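Local coordinates for protein trehalose-6-phosphate phosphatase (Candida albicans, PDB 5DXI) that is a phosphatase of the HAD superfamily that holds a magnesium ion, a beryllium trifluoride ion and a glycan, at residues A[129-134]-A[140-145]; A[122-127]-A[157-162]; A[114-119]-A[168-173]. All blocks are in the same frame, centred on the assembly; numbering follows the deposited sequence.

How the contacts relate
All three contacts lie in a unit of one four-stranded antiparallel sheet and the helices on one of its faces, consistent with the alpha/beta cap of HAD phosphatases. Contact 1 is the hairpin 132-135/140-143, contact 2 joins helices 113-126 and 149-165, and contact 3 joins the start of helix 113-126 to the end of helix 167-170. They nest along the chain, contact 1 inside 2 and 2 inside 3. The centres of contact 1 and contact 2 lie about 10 Å apart, those of contact 2 and contact 3 about 13 Å, those of contact 1 and contact 3 about 17 Å. Thr-125 touches Trp-142 and Gln-114 touches Leu-140, so helix 113-126 backs the sheet whose other face meets the glycan.

Contact 1: residues A[129-134]-A[140-145]; sequences PGSNIE and LTWHYR. With GLC (alpha-D-glucopyranose), chain C; GLC (alpha-D-glucopyranose), chain B.
Part of the glycan pocket is built here by Glu-134 and His-143, whose side chains meet on one face of a beta hairpin. His-143 NE2 donates to Glu-134 OE1 over 2.9 Å, and the bond is nearly straight, 172° at the hydrogen. The acceptor lies in the imidazole plane, while the approach to the carboxylate is on its anti side and 29° out of its plane. Glu-134 reaches this point as an extended chain with CG opposite the backbone N. The same OE1 also accepts from O3 of alpha-D-glucopyranose of chain C at 2.6 Å and, weakly, from its O2, so a single oxygen is gripped by protein and sugar together. Asn-132 lies alongside His-143, amide and ring planes 10° apart, with OD1 3.5 Å from His-143 CB. Thr-141 CG2 covers a rim of one imidazole face.

The backbone of that hairpin consists of the antiparallel strands 132-135 and 140-143. Asn-132/His-143 and Glu-134/Thr-141 are hydrogen-bonded pairs, the bond from Glu-134 N to Thr-141 O measuring 2.7 Å; Ile-133/Trp-142 is the non-hydrogen-bonded pair between them. That middle pair faces the helices: Ile-133 CG1 meets the indole edge, 4.0 Å from Trp-142 CD1, and Phe-121 of helix 113-126 also meets the indole ring. Ser-131 OG is hydrogen-bonded to Thr-128 O. Beyond the strand end, Arg-145 bends at its third torsion and sends NE to O3 of alpha-D-glucopyranose of chain B at 2.8 Å, in the guanidinium plane; NH2 adds a weak bond to the same oxygen.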
loop_
_atom_site.group_PDB
_atom_site.type_symbol
_atom_site.label_atom_id
_atom_site.label_comp_id
_atom_site.label_asym_id
_atom_site.label_seq_id
_atom_site.Cartn_x
_atom_site.Cartn_y
_atom_site.Cartn_z
ATOM N N PRO A 129 9.297 16.723 -21.198
ATOM C CA PRO A 129 7.992 17.361 -21.400
ATOM C C PRO A 129 6.835 16.439 -21.009
ATOM O O PRO A 129 6.860 15.263 -21.357
ATOM C CB PRO A 129 7.979 17.673 -22.906
ATOM C CG PRO A 129 9.414 17.729 -23.296
ATOM C CD PRO A 129 10.104 16.700 -22.430
ATOM N N GLY A 130 5.845 16.970 -20.301
ATOM C CA GLY A 130 4.717 16.173 -19.850
ATOM C C GLY A 130 4.930 15.610 -18.448
ATOM O O GLY A 130 3.987 15.139 -17.812
ATOM N N SER A 131 6.166 15.665 -17.960
ATOM C CA SER A 131 6.458 15.205 -16.596
ATOM C C SER A 131 6.174 16.321 -15.595
ATOM O O SER A 131 6.147 17.493 -15.972
ATOM C CB SER A 131 7.914 14.731 -16.485
ATOM O OG SER A 131 8.816 15.822 -16.528
ATOM N N ASN A 132 5.924 15.972 -14.332
ATOM C CA ASN A 132 5.791 16.989 -13.288
ATOM C C ASN A 132 6.176 16.462 -11.904
ATOM O O ASN A 132 6.288 15.252 -11.687
ATOM C CB ASN A 132 4.372 17.556 -13.233
ATOM C CG ASN A 132 3.385 16.609 -12.586
ATOM O OD1 ASN A 132 3.075 15.559 -13.132
ATOM N ND2 ASN A 132 2.851 17.000 -11.437
ATOM N N ILE A 133 6.371 17.400 -10.983
ATOM C CA ILE A 133 6.810 17.101 -9.630
ATOM C C ILE A 133 5.643 17.224 -8.668
ATOM O O ILE A 133 4.929 18.215 -8.690
ATOM C CB ILE A 133 7.928 18.064 -9.181
ATOM C CG1 ILE A 133 9.183 17.870 -10.025
ATOM C CG2 ILE A 133 8.250 17.876 -7.697
ATOM C CD1 ILE A 133 10.211 18.959 -9.823
ATOM N N GLU A 134 5.453 16.218 -7.823
ATOM C CA GLU A 134 4.453 16.295 -6.765
ATOM C C GLU A 134 5.171 16.377 -5.418
ATOM O O GLU A 134 5.831 15.423 -5.003
ATOM C CB GLU A 134 3.519 15.083 -6.801
ATOM C CG GLU A 134 2.431 15.110 -5.744
ATOM C CD GLU A 134 1.623 13.818 -5.696
ATOM O OE1 GLU A 134 1.967 12.834 -6.414
ATOM O OE2 GLU A 134 0.632 13.800 -4.942
ATOM N N LEU A 140 8.505 12.981 -1.923
ATOM C CA LEU A 140 8.432 13.708 -3.192
ATOM C C LEU A 140 8.260 12.721 -4.329
ATOM O O LEU A 140 8.821 11.625 -4.297
ATOM C CB LEU A 140 9.683 14.554 -3.431
ATOM C CG LEU A 140 9.789 15.847 -2.622
ATOM C CD1 LEU A 140 10.499 15.603 -1.308
ATOM C CD2 LEU A 140 10.482 16.939 -3.432
ATOM N N THR A 141 7.475 13.109 -5.328
ATOM C CA THR A 141 7.165 12.233 -6.445
ATOM C C THR A 141 7.456 12.919 -7.771
ATOM O O THR A 141 7.029 14.046 -7.994
ATOM C CB THR A 141 5.679 11.809 -6.417
ATOM O OG1 THR A 141 5.379 11.198 -5.158
ATOM C CG2 THR A 141 5.380 10.832 -7.527
ATOM N N TRP A 142 8.196 12.247 -8.646
ATOM C CA TRP A 142 8.336 12.740 -10.008
ATOM C C TRP A 142 7.504 11.865 -10.940
ATOM O O TRP A 142 7.740 10.659 -11.051
ATOM C CB TRP A 142 9.801 12.774 -10.442
ATOM C CG TRP A 142 9.991 13.325 -11.834
ATOM C CD1 TRP A 142 9.667 14.583 -12.281
ATOM C CD2 TRP A 142 10.550 12.633 -12.956
ATOM N NE1 TRP A 142 9.986 14.709 -13.616
ATOM C CE2 TRP A 142 10.535 13.528 -14.051
ATOM C CE3 TRP A 142 11.064 11.346 -13.143
ATOM C CZ2 TRP A 142 11.012 13.172 -15.311
ATOM C CZ3 TRP A 142 11.543 10.994 -14.395
ATOM C CH2 TRP A 142 11.510 11.902 -15.463
ATOM N N HIS A 143 6.516 12.487 -11.578
ATOM C CA HIS A 143 5.603 11.804 -12.493
ATOM C C HIS A 143 6.037 11.949 -13.952
ATOM O O HIS A 143 6.322 13.056 -14.393
ATOM C CB HIS A 143 4.189 12.364 -12.371
ATOM C CG HIS A 143 3.502 12.055 -11.078
ATOM N ND1 HIS A 143 2.875 10.849 -10.838
ATOM C CD2 HIS A 143 3.308 12.807 -9.970
ATOM C CE1 HIS A 143 2.326 10.875 -9.638
ATOM N NE2 HIS A 143 2.577 12.049 -9.088
ATOM N N TYR A 144 6.048 10.854 -14.708
ATOM C CA TYR A 144 6.320 10.963 -16.144
ATOM C C TYR A 144 5.361 10.141 -17.009
ATOM O O TYR A 144 5.680 9.810 -18.152
ATOM C CB TYR A 144 7.772 10.570 -16.458
ATOM C CG TYR A 144 8.190 9.172 -16.065
ATOM C CD1 TYR A 144 8.109 8.123 -16.973
ATOM C CD2 TYR A 144 8.693 8.901 -14.796
ATOM C CE1 TYR A 144 8.508 6.836 -16.627
ATOM C CE2 TYR A 144 9.100 7.609 -14.438
ATOM C CZ TYR A 144 8.997 6.583 -15.359
ATOM O OH TYR A 144 9.382 5.301 -15.030
ATOM N N ARG A 145 4.186 9.822 -16.470
ATOM C CA ARG A 145 3.190 9.059 -17.220
ATOM C C ARG A 145 2.771 9.808 -18.500
ATOM O O ARG A 145 2.606 9.208 -19.557
ATOM C CB ARG A 145 1.971 8.751 -16.341
ATOM C CG ARG A 145 0.863 7.962 -17.037
ATOM C CD ARG A 145 -0.125 7.399 -16.024
ATOM N NE ARG A 145 0.551 6.542 -15.039
ATOM C CZ ARG A 145 0.940 5.289 -15.265
ATOM N NH1 ARG A 145 0.724 4.726 -16.458
ATOM N NH2 ARG A 145 1.555 4.591 -14.304
HETATM C C1 GLC C . -0.536 8.114 -7.346
HETATM C C2 GLC C . -0.101 9.439 -6.734
HETATM C C3 GLC C . 1.246 9.256 -6.025
HETATM C C4 GLC C . 1.123 8.147 -4.996
HETATM C C5 GLC C . 0.664 6.871 -5.696
HETATM C C6 GLC C . 0.417 5.783 -4.668
HETATM O O1 GLC C . 0.367 7.731 -8.383
HETATM O O2 GLC C . 0.004 10.411 -7.770
HETATM O O3 GLC C . 1.611 10.457 -5.362
HETATM O O4 GLC C . 2.393 7.911 -4.351
HETATM O O5 GLC C . -0.570 7.078 -6.362
HETATM O O6 GLC C . -0.694 6.161 -3.847
HETATM C C1 GLC B . -0.122 6.602 -9.122
HETATM C C2 GLC B . 0.744 6.354 -10.338
HETATM C C3 GLC B . 0.591 7.496 -11.334
HETATM C C4 GLC B . -0.873 7.644 -11.739
HETATM C C5 GLC B . -1.704 7.875 -10.479
HETATM C C6 GLC B . -3.199 7.938 -10.763
HETATM O O2 GLC B . 2.117 6.241 -9.975
HETATM O O3 GLC B . 1.416 7.225 -12.471
HETATM O O4 GLC B . -1.038 8.770 -12.605
HETATM O O5 GLC B . -1.480 6.800 -9.549
HETATM O O6 GLC B . -3.647 6.626 -11.153
#

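Contact 2: residues A[122-127]-A[157-162]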
loop_
_atom_site.group_PDB
_atom_site.type_symbol
_atom_site.label_atom_id
_atom_site.label_comp_id
_atom_site.label_asym_id
_atom_site.label_seq_id
_atom_site.Cartn_x
_atom_site.Cartn_y
_atom_site.Cartn_z
ATOM N N LYS A 122 13.784 18.780 -10.768
ATOM C CA LYS A 122 13.575 19.931 -11.644
ATOM C C LYS A 122 14.392 19.810 -12.935
ATOM O O LYS A 122 13.913 20.148 -14.021
ATOM C CB LYS A 122 13.914 21.234 -10.917
ATOM C CG LYS A 122 12.818 21.717 -9.985
ATOM C CD LYS A 122 13.231 22.978 -9.249
ATOM C CE LYS A 122 12.057 23.599 -8.518
ATOM N NZ LYS A 122 12.507 24.617 -7.526
ATOM N N TYR A 123 15.616 19.307 -12.812
ATOM C CA TYR A 123 16.468 19.064 -13.972
ATOM C C TYR A 123 15.860 18.051 -14.939
ATOM O O TYR A 123 15.843 18.274 -16.152
ATOM C CB TYR A 123 17.852 18.593 -13.519
ATOM C CG TYR A 123 18.768 18.150 -14.647
ATOM C CD1 TYR A 123 19.551 19.067 -15.340
ATOM C CD2 TYR A 123 18.880 16.803 -14.986
ATOM C CE1 TYR A 123 20.396 18.662 -16.360
ATOM C CE2 TYR A 123 19.723 16.386 -16.005
ATOM C CZ TYR A 123 20.479 17.319 -16.688
ATOM O OH TYR A 123 21.319 16.906 -17.697
ATOM N N TYR A 124 15.370 16.936 -14.413
ATOM C CA TYR A 124 14.834 15.899 -15.278
ATOM C C TYR A 124 13.442 16.257 -15.774
ATOM O O TYR A 124 13.029 15.796 -16.833
ATOM C CB TYR A 124 14.838 14.542 -14.567
ATOM C CG TYR A 124 16.227 13.967 -14.464
ATOM C CD1 TYR A 124 16.780 13.250 -15.521
ATOM C CD2 TYR A 124 16.996 14.150 -13.322
ATOM C CE1 TYR A 124 18.053 12.733 -15.444
ATOM C CE2 TYR A 124 18.270 13.634 -13.233
ATOM C CZ TYR A 124 18.796 12.928 -14.296
ATOM O OH TYR A 124 20.067 12.408 -14.205
ATOM N N THR A 125 12.726 17.087 -15.020
ATOM C CA THR A 125 11.433 17.589 -15.471
ATOM C C THR A 125 11.627 18.469 -16.707
ATOM O O THR A 125 10.890 18.365 -17.692
ATOM C CB THR A 125 10.701 18.408 -14.376
ATOM O OG1 THR A 125 10.329 17.552 -13.287
ATOM C CG2 THR A 125 9.452 19.052 -14.936
ATOM N N GLU A 126 12.642 19.328 -16.644
ATOM C CA GLU A 126 12.946 20.244 -17.735
ATOM C C GLU A 126 13.399 19.478 -18.977
ATOM O O GLU A 126 13.190 19.933 -20.101
ATOM C CB GLU A 126 14.015 21.257 -17.292
ATOM C CG GLU A 126 15.028 21.677 -18.357
ATOM C CD GLU A 126 14.441 22.622 -19.394
ATOM O OE1 GLU A 126 13.535 23.419 -19.045
ATOM O OE2 GLU A 126 14.898 22.564 -20.557
ATOM N N LYS A 127 13.948 18.284 -18.796
ATOM C CA LYS A 127 14.385 17.531 -19.955
ATOM C C LYS A 127 13.270 16.511 -20.336
ATOM O O LYS A 127 13.414 15.708 -21.264
ATOM C CB LYS A 127 15.755 16.892 -19.671
ATOM C CG LYS A 127 16.110 15.697 -20.513
ATOM C CD LYS A 127 17.592 15.523 -20.864
ATOM C CE LYS A 127 17.748 14.995 -22.317
ATOM N NZ LYS A 127 19.148 14.659 -22.772
ATOM N N GLU A 157 15.435 6.435 -15.867
ATOM C CA GLU A 157 16.504 5.512 -15.512
ATOM C C GLU A 157 17.751 6.231 -15.024
ATOM O O GLU A 157 18.432 5.759 -14.106
ATOM C CB GLU A 157 16.868 4.629 -16.708
ATOM C CG GLU A 157 18.168 3.858 -16.526
ATOM C CD GLU A 157 18.305 2.704 -17.507
ATOM O OE1 GLU A 157 17.889 2.864 -18.676
ATOM O OE2 GLU A 157 18.855 1.649 -17.112
ATOM N N LYS A 158 18.036 7.390 -15.608
ATOM C CA LYS A 158 19.257 8.091 -15.251
ATOM C C LYS A 158 18.996 9.075 -14.115
ATOM O O LYS A 158 19.926 9.512 -13.433
ATOM C CB LYS A 158 19.861 8.779 -16.479
ATOM C CG LYS A 158 20.130 7.773 -17.615
ATOM C CD LYS A 158 21.606 7.341 -17.664
ATOM C CE LYS A 158 21.760 5.812 -17.589
ATOM N NZ LYS A 158 20.790 5.058 -18.444
ATOM N N CYS A 159 17.731 9.422 -13.905
ATOM C CA CYS A 159 17.368 10.134 -12.694
ATOM C C CYS A 159 17.543 9.190 -11.506
ATOM O O CYS A 159 18.090 9.578 -10.482
ATOM C CB CYS A 159 15.937 10.664 -12.769
ATOM S SG CYS A 159 15.445 11.612 -11.290
ATOM N N MET A 160 17.095 7.947 -11.674
ATOM C CA MET A 160 17.213 6.914 -10.650
ATOM C C MET A 160 18.659 6.701 -10.240
ATOM O O MET A 160 18.985 6.621 -9.055
ATOM C CB MET A 160 16.647 5.591 -11.172
ATOM C CG MET A 160 15.133 5.510 -11.228
ATOM S SD MET A 160 14.386 5.395 -9.598
ATOM C CE MET A 160 15.276 3.962 -8.952
ATOM N N LYS A 161 19.519 6.602 -11.247
ATOM C CA LYS A 161 20.951 6.427 -11.059
ATOM C C LYS A 161 21.560 7.577 -10.264
ATOM O O LYS A 161 22.312 7.354 -9.314
ATOM C CB LYS A 161 21.637 6.302 -12.425
ATOM C CG LYS A 161 23.149 6.132 -12.394
ATOM C CD LYS A 161 23.565 4.847 -11.690
ATOM C CE LYS A 161 25.062 4.598 -11.831
ATOM N NZ LYS A 161 25.515 3.471 -10.973
ATOM N N GLU A 162 21.218 8.803 -10.652
ATOM C CA GLU A 162 21.810 9.984 -10.046
ATOM C C GLU A 162 21.396 10.167 -8.595
ATOM O O GLU A 162 22.224 10.505 -7.751
ATOM C CB GLU A 162 21.436 11.235 -10.839
ATOM C CG GLU A 162 21.830 12.526 -10.134
ATOM C CD GLU A 162 21.711 13.744 -11.016
ATOM O OE1 GLU A 162 21.453 13.585 -12.228
ATOM O OE2 GLU A 162 21.872 14.868 -10.488
#
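The aromatic ring of Tyr-124 is covered over the centre of both faces, by Cys-159 from the opposing helix and by Tyr-123 from its own. Cys-159 CB stands 3.6 Å from the centroid of the Tyr-124 ring and only 7° off the ring normal, a well-centred CH-pi contact, while Tyr-123 CD2 sits at a similar height above the opposite face. The two helices, 113-126 and 149-165, run antiparallel, 167° between the axes of the two short segments, on one face of the four-stranded antiparallel sheet. Together they belong to an alpha/beta unit whose order of helix 113-126, two strands, helices 149-165 and 167-170, two strands is consistent with the cap of HAD phosphatases. The same segment axes pass 10.7 Å apart, a wide separation that the ring spans: Tyr-124 and Cys-159 are the nearest pair in backbone register and both are buried.

Tyr-124 CG lies opposite the carbonyl carbon, which directs the ring across the gap so that its hydroxyl arrives at the far helix. There OH donates to Glu-162 OE1 at 2.7 Å, meeting that oxygen nearly head-on, with ring and carboxylate planes 67° apart. Glu-162 comes to the hydroxyl as a fully extended chain, and the bond ties the ring's hydroxyl end to helix 149-165. Lys-158 O lies 3.0 Å from Tyr-124 OH, oblique to the ring. On the sheet side, Cys-159 and Met-160 rest on Ile-182 of strand 181-186. The thiol makes a sulfur-aromatic contact as well: Cys-159 SG meets the ring obliquely, past the carbon rim, 3.6 Å from Tyr-124 CD2.

Contact 3: residues A[114-119]-A[168-173]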
loop_
_atom_site.group_PDB
_atom_site.type_symbol
_atom_site.label_atom_id
_atom_site.label_comp_id
_atom_site.label_asym_id
_atom_site.label_seq_id
_atom_site.Cartn_x
_atom_site.Cartn_y
_atom_site.Cartn_z
ATOM N N GLN A 114 15.202 16.957 0.980
ATOM C CA GLN A 114 14.073 17.283 0.108
ATOM C C GLN A 114 14.449 18.242 -1.020
ATOM O O GLN A 114 14.106 18.008 -2.184
ATOM C CB GLN A 114 12.909 17.872 0.923
ATOM C CG GLN A 114 12.153 16.830 1.723
ATOM C CD GLN A 114 11.004 17.406 2.518
ATOM O OE1 GLN A 114 11.092 18.509 3.055
ATOM N NE2 GLN A 114 9.911 16.652 2.610
ATOM N N GLU A 115 15.161 19.309 -0.680
ATOM C CA GLU A 115 15.522 20.294 -1.687
ATOM C C GLU A 115 16.525 19.757 -2.688
ATOM O O GLU A 115 16.488 20.127 -3.858
ATOM C CB GLU A 115 16.064 21.560 -1.031
ATOM C CG GLU A 115 15.010 22.291 -0.227
ATOM C CD GLU A 115 13.763 22.597 -1.052
ATOM O OE1 GLU A 115 13.895 23.022 -2.229
ATOM O OE2 GLU A 115 12.645 22.377 -0.526
ATOM N N LYS A 116 17.399 18.865 -2.243
ATOM C CA LYS A 116 18.346 18.262 -3.159
ATOM C C LYS A 116 17.622 17.343 -4.141
ATOM O O LYS A 116 17.936 17.332 -5.327
ATOM C CB LYS A 116 19.439 17.521 -2.396
ATOM C CG LYS A 116 20.351 18.477 -1.631
ATOM C CD LYS A 116 21.401 17.764 -0.794
ATOM C CE LYS A 116 22.258 18.784 -0.036
ATOM N NZ LYS A 116 23.127 18.123 0.975
ATOM N N VAL A 117 16.657 16.577 -3.645
ATOM C CA VAL A 117 15.845 15.735 -4.518
ATOM C C VAL A 117 15.023 16.613 -5.471
ATOM O O VAL A 117 14.937 16.332 -6.667
ATOM C CB VAL A 117 14.927 14.800 -3.703
ATOM C CG1 VAL A 117 13.883 14.136 -4.601
ATOM C CG2 VAL A 117 15.769 13.751 -2.983
ATOM N N ASP A 118 14.432 17.671 -4.924
ATOM C CA ASP A 118 13.644 18.623 -5.695
ATOM C C ASP A 118 14.464 19.200 -6.849
ATOM O O ASP A 118 14.013 19.216 -7.993
ATOM C CB ASP A 118 13.147 19.752 -4.789
ATOM C CG ASP A 118 11.980 20.528 -5.385
ATOM O OD1 ASP A 118 11.412 20.105 -6.412
ATOM O OD2 ASP A 118 11.624 21.566 -4.809
ATOM N N ASP A 119 15.670 19.669 -6.536
ATOM C CA ASP A 119 16.596 20.199 -7.536
ATOM C C ASP A 119 16.879 19.185 -8.635
ATOM O O ASP A 119 16.912 19.523 -9.816
ATOM C CB ASP A 119 17.909 20.627 -6.874
ATOM C CG ASP A 119 17.769 21.920 -6.093
ATOM O OD1 ASP A 119 16.698 22.557 -6.184
ATOM O OD2 ASP A 119 18.721 22.290 -5.376
ATOM N N ALA A 168 20.982 9.419 -2.018
ATOM C CA ALA A 168 20.752 8.167 -1.302
ATOM C C ALA A 168 22.018 7.690 -0.581
ATOM O O ALA A 168 21.950 6.851 0.319
ATOM C CB ALA A 168 20.244 7.092 -2.251
ATOM N N LYS A 169 23.164 8.248 -0.964
ATOM C CA LYS A 169 24.410 7.981 -0.255
ATOM C C LYS A 169 24.544 8.897 0.962
ATOM O O LYS A 169 24.984 8.471 2.025
ATOM C CB LYS A 169 25.615 8.173 -1.183
ATOM C CG LYS A 169 25.670 7.241 -2.385
ATOM C CD LYS A 169 26.254 5.902 -2.012
ATOM C CE LYS A 169 26.161 4.912 -3.165
ATOM N NZ LYS A 169 27.240 5.135 -4.168
ATOM N N GLU A 170 24.137 10.151 0.802
ATOM C CA GLU A 170 24.277 11.147 1.855
ATOM C C GLU A 170 23.193 11.060 2.927
ATOM O O GLU A 170 23.425 11.438 4.072
ATOM C CB GLU A 170 24.280 12.553 1.258
ATOM C CG GLU A 170 24.628 13.636 2.270
ATOM C CD GLU A 170 24.500 15.037 1.703
ATOM O OE1 GLU A 170 24.211 15.162 0.487
ATOM O OE2 GLU A 170 24.654 16.008 2.484
ATOM N N TYR A 171 22.004 10.596 2.548
ATOM C CA TYR A 171 20.894 10.479 3.495
ATOM C C TYR A 171 20.368 9.060 3.514
ATOM O O TYR A 171 20.586 8.303 2.575
ATOM C CB TYR A 171 19.743 11.423 3.143
ATOM C CG TYR A 171 20.089 12.887 3.131
ATOM C CD1 TYR A 171 19.839 13.685 4.237
ATOM C CD2 TYR A 171 20.651 13.476 2.007
ATOM C CE1 TYR A 171 20.148 15.024 4.228
ATOM C CE2 TYR A 171 20.960 14.824 1.985
ATOM C CZ TYR A 171 20.709 15.592 3.098
ATOM O OH TYR A 171 21.019 16.930 3.077
ATOM N N ASP A 172 19.690 8.696 4.593
ATOM C CA ASP A 172 18.968 7.432 4.633
ATOM C C ASP A 172 17.578 7.611 4.020
ATOM O O ASP A 172 16.571 7.649 4.731
ATOM C CB ASP A 172 18.868 6.899 6.055
ATOM C CG ASP A 172 20.189 6.364 6.568
ATOM O OD1 ASP A 172 21.039 5.964 5.734
ATOM O OD2 ASP A 172 20.380 6.357 7.800
ATOM N N VAL A 173 17.539 7.744 2.700
ATOM C CA VAL A 173 16.274 7.821 1.979
ATOM C C VAL A 173 16.183 6.653 0.999
ATOM O O VAL A 173 17.202 6.105 0.559
ATOM C CB VAL A 173 16.119 9.147 1.210
ATOM C CG1 VAL A 173 16.116 10.323 2.171
ATOM C CG2 VAL A 173 17.232 9.300 0.193
#
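Lys-116 crosses both Glu-170 and Tyr-171 at about a right angle, and its ammonium group meets the polar ends of both. The lysine is stretched to full length, with CG opposite the carbonyl carbon and every later torsion near 180°. The extended chain spans a wide gap: the nearest CA atoms, of Lys-116 and Glu-170, are 10.5 Å apart. At its end NZ forms a salt bridge with Glu-170, 3.0 Å from OE2, and a weak hydrogen bond to OE1 of the same carboxylate at 3.2 Å. The two similar distances show that the ammonium group meets both oxygens. Glu-170 is extended too, CG turned opposite the backbone N (chi1 -171°), and comes to meet the lysine.

Tyr-171 receives the lysine differently. Lys-116 NZ donates to its OH at 3.2 Å, and the aliphatic part passes the ring's edge, near its plane, with Lys-116 CD 4.1 Å from Tyr-171 CE2. The phenol oxygen is also hydrogen-bonded to Ser-112 OG, and Trp-113 meets the ring edge-to-face, so these two residues, just before and at the start of helix 113-126, help to hold the phenol. Lys-116 and Glu-170 lie at the surface, where solvent would probably weaken the ion pair. Below them Val-117 and Val-173 both touch Val-167 and Val-184. Tyr-171 is the first residue to leave helix 167-170, and an inverse gamma turn centred on Asp-172 then leads into strand 173-178. The contact thus joins two neighbouring helices of the one helical layer, at a helix-to-strand turn of the alpha/beta cap expected for a HAD-type phosphatase.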